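PDB 2RH0: NudC domain-containing protein 2 from Mus musculus, which may regulate the LIS1/dynein pathway by stabilizing LIS1 together with the Hsp90 chaperone. Local coordinates for residues Y19-E23 with E24-E28; S66-A69 with D70-T73; L119-E122 with R123-E127. One frame throughout, in Å; residues are numbered along the deposited sequence. Where two conformers were deposited one is given.

The three contacts follow one another along the chain. Contact 1 closes the hairpin of strands 16-20 and 24-30, contact 2 is a pair of overlapping turns in the loop between strands 56-62 and 73-77, and both belong to the p23-like CS domain, their centres about 12 Å apart. Contact 3 lies at the end of helix 109-127, with its centre about 27 Å from that of contact 1 and about 38 Å from that of contact 2, across the chain's centre from the latter. All three touch the second subunit. Leu119 and Arg123 of the helix pack on Gln20 and Leu22 of the other subunit's hairpin, so contacts 1 and 3 meet across the dimer.

Contact 1 of 3, residues Y19-E23 with E24-E28; sequences YQTLE and EVFIE
Tyr19 places its CG between its own backbone N and carbonyl carbon (chi1 51°), while Phe26 holds CG beside its backbone N (chi1 -61°), and these settings bring the two rings, in nearly parallel but slid planes, together on one face of a beta hairpin. The planes are 9° apart, and the slide is so large that the rings barely overlap. What sits over the tyrosine face is instead Phe26 CB, 3.5 Å from the Tyr19 ring centroid in a CH-pi contact, with Tyr19 CE2 3.3 Å from Phe26 CG. The two residues form an antiparallel hydrogen-bonded pair. At the ring's far end Tyr19 OH donates to Glu28 OE2 over 2.6 Å, arriving from above the carboxylate plane.

Leu22 and Glu23 make the type I turn. Thr21 N donates to Glu24 O at 2.9 Å, but the return bond is taken over by a side chain, Glu24 N reaching Thr21 OG1 at 3.1 Å. A water 2.7 Å from Thr21 OG1 also donates to Glu24 OE1. Residues 24-28 also pair with an antiparallel strand of the second subunit, so the sheet runs on across the interface.

Because Arg83 of the second subunit also hydrogen-bonds Tyr19 OH, the phenol joins the hairpin's carboxylate to the dimer interface; the negative charge of Glu28 would probably polarise its O-H bond.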
loop_
_atom_site.group_PDB
_atom_site.type_symbol
_atom_site.label_atom_id
_atom_site.label_comp_id
_atom_site.label_asym_id
_atom_site.label_seq_id
_atom_site.Cartn_x
_atom_site.Cartn_y
_atom_site.Cartn_z
ATOM N N TYR A 19 -2.849 -5.726 -5.786
ATOM C CA TYR A 19 -4.101 -5.402 -5.144
ATOM C C TYR A 19 -5.174 -5.247 -6.205
ATOM O O TYR A 19 -4.890 -5.369 -7.375
ATOM C CB TYR A 19 -3.959 -4.152 -4.307
ATOM C CG TYR A 19 -3.354 -2.957 -4.989
ATOM C CD1 TYR A 19 -1.984 -2.741 -4.958
ATOM C CD2 TYR A 19 -4.156 -1.994 -5.595
ATOM C CE1 TYR A 19 -1.397 -1.599 -5.558
ATOM C CE2 TYR A 19 -3.581 -0.830 -6.198
ATOM C CZ TYR A 19 -2.212 -0.661 -6.172
ATOM O OH TYR A 19 -1.670 0.428 -6.772
ATOM N N GLN A 20 -6.405 -4.975 -5.804
ATOM C CA GLN A 20 -7.491 -4.924 -6.765
ATOM C C GLN A 20 -8.597 -4.005 -6.319
ATOM O O GLN A 20 -8.614 -3.550 -5.154
ATOM C CB GLN A 20 -8.066 -6.329 -6.925
ATOM C CG GLN A 20 -8.668 -6.854 -5.645
ATOM C CD GLN A 20 -9.036 -8.271 -5.713
ATOM O OE1 GLN A 20 -9.780 -8.695 -6.615
ATOM N NE2 GLN A 20 -8.506 -9.054 -4.758
ATOM N N THR A 21 -9.516 -3.773 -7.255
ATOM C CA THR A 21 -10.710 -2.996 -7.082
ATOM C C THR A 21 -11.777 -3.795 -7.780
ATOM O O THR A 21 -11.512 -4.882 -8.264
ATOM C CB THR A 21 -10.599 -1.598 -7.738
ATOM O OG1 THR A 21 -10.275 -1.714 -9.145
ATOM C CG2 THR A 21 -9.541 -0.731 -6.998
ATOM N N LEU A 22 -12.995 -3.286 -7.816
ATOM C CA LEU A 22 -14.053 -4.014 -8.474
ATOM C C LEU A 22 -13.739 -4.249 -9.905
ATOM O O LEU A 22 -14.080 -5.292 -10.434
ATOM C CB LEU A 22 -15.379 -3.247 -8.422
ATOM C CG LEU A 22 -16.246 -3.338 -7.176
ATOM C CD1 LEU A 22 -17.449 -2.402 -7.375
ATOM C CD2 LEU A 22 -16.654 -4.792 -6.932
ATOM N N GLU A 23 -13.113 -3.269 -10.552
ATOM C CA GLU A 23 -12.859 -3.350 -11.975
ATOM C C GLU A 23 -11.449 -3.728 -12.449
ATOM O O GLU A 23 -11.280 -4.222 -13.567
ATOM C CB GLU A 23 -13.215 -1.995 -12.558
ATOM C CG GLU A 23 -14.661 -1.643 -12.370
ATOM C CD GLU A 23 -15.041 -0.498 -13.252
ATOM O OE1 GLU A 23 -14.618 0.640 -12.911
ATOM O OE2 GLU A 23 -15.740 -0.741 -14.283
ATOM N N GLU A 24 -10.431 -3.483 -11.626
ATOM C CA GLU A 24 -9.064 -3.662 -12.070
ATOM C C GLU A 24 -8.208 -4.445 -11.099
ATOM O O GLU A 24 -8.549 -4.622 -9.900
ATOM C CB GLU A 24 -8.429 -2.302 -12.329
ATOM C CG GLU A 24 -9.096 -1.500 -13.468
ATOM C CD GLU A 24 -8.613 -0.082 -13.571
ATOM O OE1 GLU A 24 -8.475 0.606 -12.528
ATOM O OE2 GLU A 24 -8.401 0.387 -14.699
ATOM N N VAL A 25 -7.110 -4.946 -11.655
ATOM C CA VAL A 25 -6.039 -5.578 -10.891
ATOM C C VAL A 25 -4.768 -4.764 -11.061
ATOM O O VAL A 25 -4.465 -4.300 -12.165
ATOM C CB VAL A 25 -5.851 -7.045 -11.301
ATOM C CG1 VAL A 25 -4.700 -7.677 -10.501
ATOM C CG2 VAL A 25 -7.200 -7.808 -11.141
ATOM N N PHE A 26 -4.034 -4.561 -9.963
ATOM C CA PHE A 26 -2.839 -3.709 -9.950
ATOM C C PHE A 26 -1.666 -4.549 -9.549
ATOM O O PHE A 26 -1.768 -5.337 -8.622
ATOM C CB PHE A 26 -3.026 -2.532 -8.963
ATOM C CG PHE A 26 -4.200 -1.632 -9.320
ATOM C CD1 PHE A 26 -5.478 -1.985 -8.983
ATOM C CD2 PHE A 26 -4.005 -0.436 -10.004
ATOM C CE1 PHE A 26 -6.555 -1.208 -9.336
ATOM C CE2 PHE A 26 -5.095 0.361 -10.346
ATOM C CZ PHE A 26 -6.365 -0.039 -10.011
ATOM N N ILE A 27 -0.581 -4.438 -10.301
ATOM C CA ILE A 27 0.647 -5.187 -10.026
ATOM C C ILE A 27 1.757 -4.178 -9.965
ATOM O O ILE A 27 2.025 -3.518 -10.955
ATOM C CB ILE A 27 0.990 -6.271 -11.118
ATOM C CG1 ILE A 27 -0.257 -7.083 -11.493
ATOM C CG2 ILE A 27 2.147 -7.202 -10.620
ATOM C CD1 ILE A 27 -0.034 -8.033 -12.654
ATOM N N GLU A 28 2.398 -4.051 -8.801
ATOM C CA GLU A 28 3.526 -3.169 -8.634
ATOM C C GLU A 28 4.807 -3.953 -8.444
ATOM O O GLU A 28 4.975 -4.659 -7.451
ATOM C CB GLU A 28 3.269 -2.213 -7.439
ATOM C CG GLU A 28 1.991 -1.375 -7.643
ATOM C CD GLU A 28 1.787 -0.317 -6.616
ATOM O OE1 GLU A 28 2.495 -0.344 -5.590
ATOM O OE2 GLU A 28 0.906 0.538 -6.851
HETATM O O HOH W 1 -10.285 0.633 -10.401
#

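Contact 2 of 3, residues S66-A69 with D70-T73; sequences STIA and DEGT
Ile68 and Glu71 meet round a pair of overlapping type I turns on the surface of the CS domain, in the loop that leads from strand 56-62 to strand 73-77. The first turn has Ala69 and Asp70 at its corners and is closed by Glu71 N donating to Ile68 O over 3.0 Å. The second starts one residue later, with Asp70 and Glu71 at the corners, and is closed by Gly72 N donating to Ala69 O at 3.2 Å. Both donors lie well above the plane of the carbonyl they use, the second by 61°.

The two side chains lie alongside each other and point the same way. Ile68 holds CG2 anti to its backbone N, which turns this methyl toward Glu71, whose CG is 4.0 Å from Ile68 CG2. Glu71 CB, carried in by the backbone bond, lies 3.6 Å from Ile68 O.

A water joins the second turn to the chain leaving it, donating to Ala69 O at 3.1 Å and to Gly72 O at 2.7 Å. Just upstream Thr67 is hydrogen-bonded to Ser46. Ile68 packs on Arg91 of the second subunit, and Glu71 OE1 makes a weak hydrogen bond to Thr87 of that subunit.

With Gly72 N and a water both donating to Ala69 O, that carbonyl is gripped twice, while between the side chains of Ile68 and Glu71 there is only van der Waals contact: within the bend, the shape rests chiefly on backbone and solvent bonds.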
loop_
_atom_site.group_PDB
_atom_site.type_symbol
_atom_site.label_atom_id
_atom_site.label_comp_id
_atom_site.label_asym_id
_atom_site.label_seq_id
_atom_site.Cartn_x
_atom_site.Cartn_y
_atom_site.Cartn_z
ATOM N N SER A 66 -9.854 -13.949 -16.101
ATOM C CA SER A 66 -9.643 -13.275 -17.355
ATOM C C SER A 66 -9.774 -11.772 -17.258
ATOM O O SER A 66 -10.507 -11.235 -16.429
ATOM C CB SER A 66 -10.618 -13.831 -18.420
ATOM O OG SER A 66 -11.942 -13.593 -18.019
ATOM N N THR A 67 -9.031 -11.098 -18.127
ATOM C CA THR A 67 -8.976 -9.662 -18.188
ATOM C C THR A 67 -9.236 -9.242 -19.644
ATOM O O THR A 67 -9.224 -10.072 -20.546
ATOM C CB THR A 67 -7.563 -9.157 -17.697
ATOM O OG1 THR A 67 -6.523 -9.687 -18.535
ATOM C CG2 THR A 67 -7.300 -9.616 -16.287
ATOM N N ILE A 68 -9.532 -7.964 -19.853
ATOM C CA ILE A 68 -9.748 -7.453 -21.194
ATOM C C ILE A 68 -8.378 -7.021 -21.709
ATOM O O ILE A 68 -7.862 -5.947 -21.306
ATOM C CB ILE A 68 -10.710 -6.287 -21.203
ATOM C CG1 ILE A 68 -12.048 -6.698 -20.586
ATOM C CG2 ILE A 68 -10.900 -5.801 -22.669
ATOM C CD1 ILE A 68 -12.956 -5.520 -20.325
ATOM N N ALA A 69 -7.805 -7.853 -22.582
ATOM C CA ALA A 69 -6.398 -7.737 -23.031
ATOM C C ALA A 69 -5.998 -6.380 -23.572
ATOM O O ALA A 69 -4.946 -5.837 -23.199
ATOM C CB ALA A 69 -6.070 -8.812 -24.081
ATOM N N ASP A 70 -6.848 -5.825 -24.428
ATOM C CA ASP A 70 -6.540 -4.550 -25.074
ATOM C C ASP A 70 -6.554 -3.372 -24.121
ATOM O O ASP A 70 -6.102 -2.300 -24.506
ATOM C CB ASP A 70 -7.499 -4.295 -26.266
ATOM C CG ASP A 70 -7.109 -5.103 -27.552
ATOM O OD1 ASP A 70 -6.102 -5.866 -27.533
ATOM O OD2 ASP A 70 -7.823 -4.958 -28.589
ATOM N N GLU A 71 -7.050 -3.544 -22.887
ATOM C CA GLU A 71 -7.061 -2.454 -21.914
ATOM C C GLU A 71 -5.923 -2.506 -20.920
ATOM O O GLU A 71 -5.754 -1.559 -20.171
ATOM C CB GLU A 71 -8.404 -2.383 -21.180
ATOM C CG GLU A 71 -9.562 -2.043 -22.156
ATOM C CD GLU A 71 -10.864 -1.700 -21.483
ATOM O OE1 GLU A 71 -10.820 -1.273 -20.293
ATOM O OE2 GLU A 71 -11.928 -1.835 -22.162
ATOM N N GLY A 72 -5.145 -3.584 -20.909
ATOM C CA GLY A 72 -3.993 -3.699 -19.983
ATOM C C GLY A 72 -2.922 -2.678 -20.270
ATOM O O GLY A 72 -2.603 -2.422 -21.426
ATOM N N THR A 73 -2.355 -2.079 -19.228
ATOM C CA THR A 73 -1.317 -1.095 -19.401
ATOM C C THR A 73 -0.154 -1.400 -18.460
ATOM O O THR A 73 -0.337 -2.068 -17.434
ATOM C CB THR A 73 -1.834 0.302 -19.031
ATOM O OG1 THR A 73 -2.315 0.266 -17.693
ATOM C CG2 THR A 73 -3.002 0.741 -19.962
HETATM O O HOH W 2 -2.468 -3.949 -23.606
#

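Contact 3 of 3, residues L119-E122 with R123-E127; sequences LTLE and RFQKE
Gln125 lies against Leu121 one turn earlier in the alpha-helix 109-127, a classic i to i+4 neighbourhood in which Gln125 N donates to Leu121 O at 2.9 Å. From there the glutamine side chain runs back along the helix. Its CB is 3.5 Å from Leu121 O, and CG, placed beside the backbone N (chi1 -70°), stays close to the same carbonyl oxygen. CD lies between that oxygen and the leucine branch, 3.8 Å from Leu121 CD1. At the amide end Gln125 OE1 lies 3.7 Å from Leu121 O, two acceptors that cannot bond, and NE2 is the terminal atom that rests on the leucine, 3.6 Å from Leu121 CD1. Leu121 meets it with CG anti to its backbone N. Leu121 also packs on Trp110 of the second subunit; Gln125 also touches Phe133 of the segment that follows the helix.

The same i to i+4 spacing recurs in Arg123, which forms a salt bridge with Glu127; the Arg123 NE to Glu127 OE2 hydrogen bond is weak, at 2.9 Å with an N-H...O angle of 123°. Over one face of that guanidinium group, above its centre, sits Lys126 CD, 3.8 Å from the plane of the Arg123 group.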
loop_
_atom_site.group_PDB
_atom_site.type_symbol
_atom_site.label_atom_id
_atom_site.label_comp_id
_atom_site.label_asym_id
_atom_site.label_seq_id
_atom_site.Cartn_x
_atom_site.Cartn_y
_atom_site.Cartn_z
ATOM N N LEU A 119 -5.306 -4.181 13.249
ATOM C CA LEU A 119 -4.651 -4.109 14.551
ATOM C C LEU A 119 -5.248 -5.127 15.554
ATOM O O LEU A 119 -4.516 -5.779 16.276
ATOM C CB LEU A 119 -4.768 -2.710 15.111
ATOM C CG LEU A 119 -3.569 -1.802 14.791
ATOM C CD1 LEU A 119 -3.129 -1.866 13.346
ATOM C CD2 LEU A 119 -3.889 -0.443 15.218
ATOM N N THR A 120 -6.569 -5.240 15.593
ATOM C CA THR A 120 -7.242 -6.278 16.383
ATOM C C THR A 120 -6.771 -7.649 16.018
ATOM O O THR A 120 -6.509 -8.469 16.910
ATOM C CB THR A 120 -8.739 -6.285 16.179
ATOM O OG1 THR A 120 -9.236 -4.998 16.462
ATOM C CG2 THR A 120 -9.383 -7.319 17.099
ATOM N N LEU A 121 -6.659 -7.903 14.717
ATOM C CA LEU A 121 -6.163 -9.172 14.215
ATOM C C LEU A 121 -4.712 -9.418 14.549
ATOM O O LEU A 121 -4.360 -10.518 14.936
ATOM C CB LEU A 121 -6.305 -9.226 12.711
ATOM C CG LEU A 121 -5.623 -10.410 12.022
ATOM C CD1 LEU A 121 -6.289 -11.744 12.479
ATOM C CD2 LEU A 121 -5.705 -10.197 10.532
ATOM N N GLU A 122 -3.853 -8.412 14.351
ATOM C CA GLU A 122 -2.442 -8.516 14.724
ATOM C C GLU A 122 -2.345 -8.902 16.200
ATOM O O GLU A 122 -1.542 -9.721 16.598
ATOM C CB GLU A 122 -1.732 -7.168 14.518
ATOM C CG GLU A 122 -0.209 -7.218 14.581
ATOM C CD GLU A 122 0.450 -5.821 14.616
ATOM O OE1 GLU A 122 -0.181 -4.840 14.175
ATOM O OE2 GLU A 122 1.613 -5.707 15.063
ATOM N N ARG A 123 -3.168 -8.279 17.008
ATOM C CA ARG A 123 -3.177 -8.488 18.453
ATOM C C ARG A 123 -3.686 -9.894 18.780
ATOM O O ARG A 123 -3.157 -10.560 19.650
ATOM C CB ARG A 123 -4.100 -7.459 19.087
ATOM C CG ARG A 123 -4.092 -7.459 20.600
ATOM C CD ARG A 123 -2.740 -6.919 21.077
ATOM N NE ARG A 123 -2.105 -7.748 22.105
ATOM C CZ ARG A 123 -1.047 -7.373 22.816
ATOM N NH1 ARG A 123 -0.511 -6.168 22.632
ATOM N NH2 ARG A 123 -0.540 -8.199 23.727
ATOM N N PHE A 124 -4.720 -10.324 18.072
ATOM C CA PHE A 124 -5.291 -11.641 18.264
ATOM C C PHE A 124 -4.206 -12.691 17.954
ATOM O O PHE A 124 -3.987 -13.608 18.725
ATOM C CB PHE A 124 -6.536 -11.813 17.357
ATOM C CG PHE A 124 -7.364 -13.017 17.698
ATOM C CD1 PHE A 124 -8.116 -13.039 18.862
ATOM C CD2 PHE A 124 -7.360 -14.132 16.892
ATOM C CE1 PHE A 124 -8.862 -14.161 19.210
ATOM C CE2 PHE A 124 -8.104 -15.239 17.225
ATOM C CZ PHE A 124 -8.860 -15.257 18.388
ATOM N N GLN A 125 -3.506 -12.528 16.840
ATOM C CA GLN A 125 -2.437 -13.425 16.463
ATOM C C GLN A 125 -1.342 -13.447 17.503
ATOM O O GLN A 125 -0.859 -14.508 17.851
ATOM C CB GLN A 125 -1.881 -13.045 15.070
ATOM C CG GLN A 125 -2.910 -13.377 13.956
ATOM C CD GLN A 125 -2.609 -12.771 12.580
ATOM O OE1 GLN A 125 -1.931 -11.753 12.458
ATOM N NE2 GLN A 125 -3.178 -13.376 11.548
ATOM N N LYS A 126 -0.938 -12.294 17.997
ATOM C CA LYS A 126 0.094 -12.214 19.042
ATOM C C LYS A 126 -0.340 -12.882 20.383
ATOM O O LYS A 126 0.481 -13.462 21.106
ATOM C CB LYS A 126 0.435 -10.758 19.284
ATOM C CG LYS A 126 1.651 -10.519 20.094
ATOM C CD LYS A 126 1.653 -9.116 20.683
ATOM C CE LYS A 126 2.868 -8.919 21.581
ATOM N NZ LYS A 126 2.851 -7.620 22.318
ATOM N N GLU A 127 -1.624 -12.801 20.723
ATOM C CA GLU A 127 -2.108 -13.375 21.993
ATOM C C GLU A 127 -2.432 -14.867 21.893
ATOM O O GLU A 127 -2.635 -15.536 22.905
ATOM C CB GLU A 127 -3.302 -12.554 22.522
ATOM C CG GLU A 127 -2.817 -11.172 22.983
ATOM C CD GLU A 127 -3.900 -10.206 23.495
ATOM O OE1 GLU A 127 -5.101 -10.427 23.201
ATOM O OE2 GLU A 127 -3.511 -9.198 24.176
#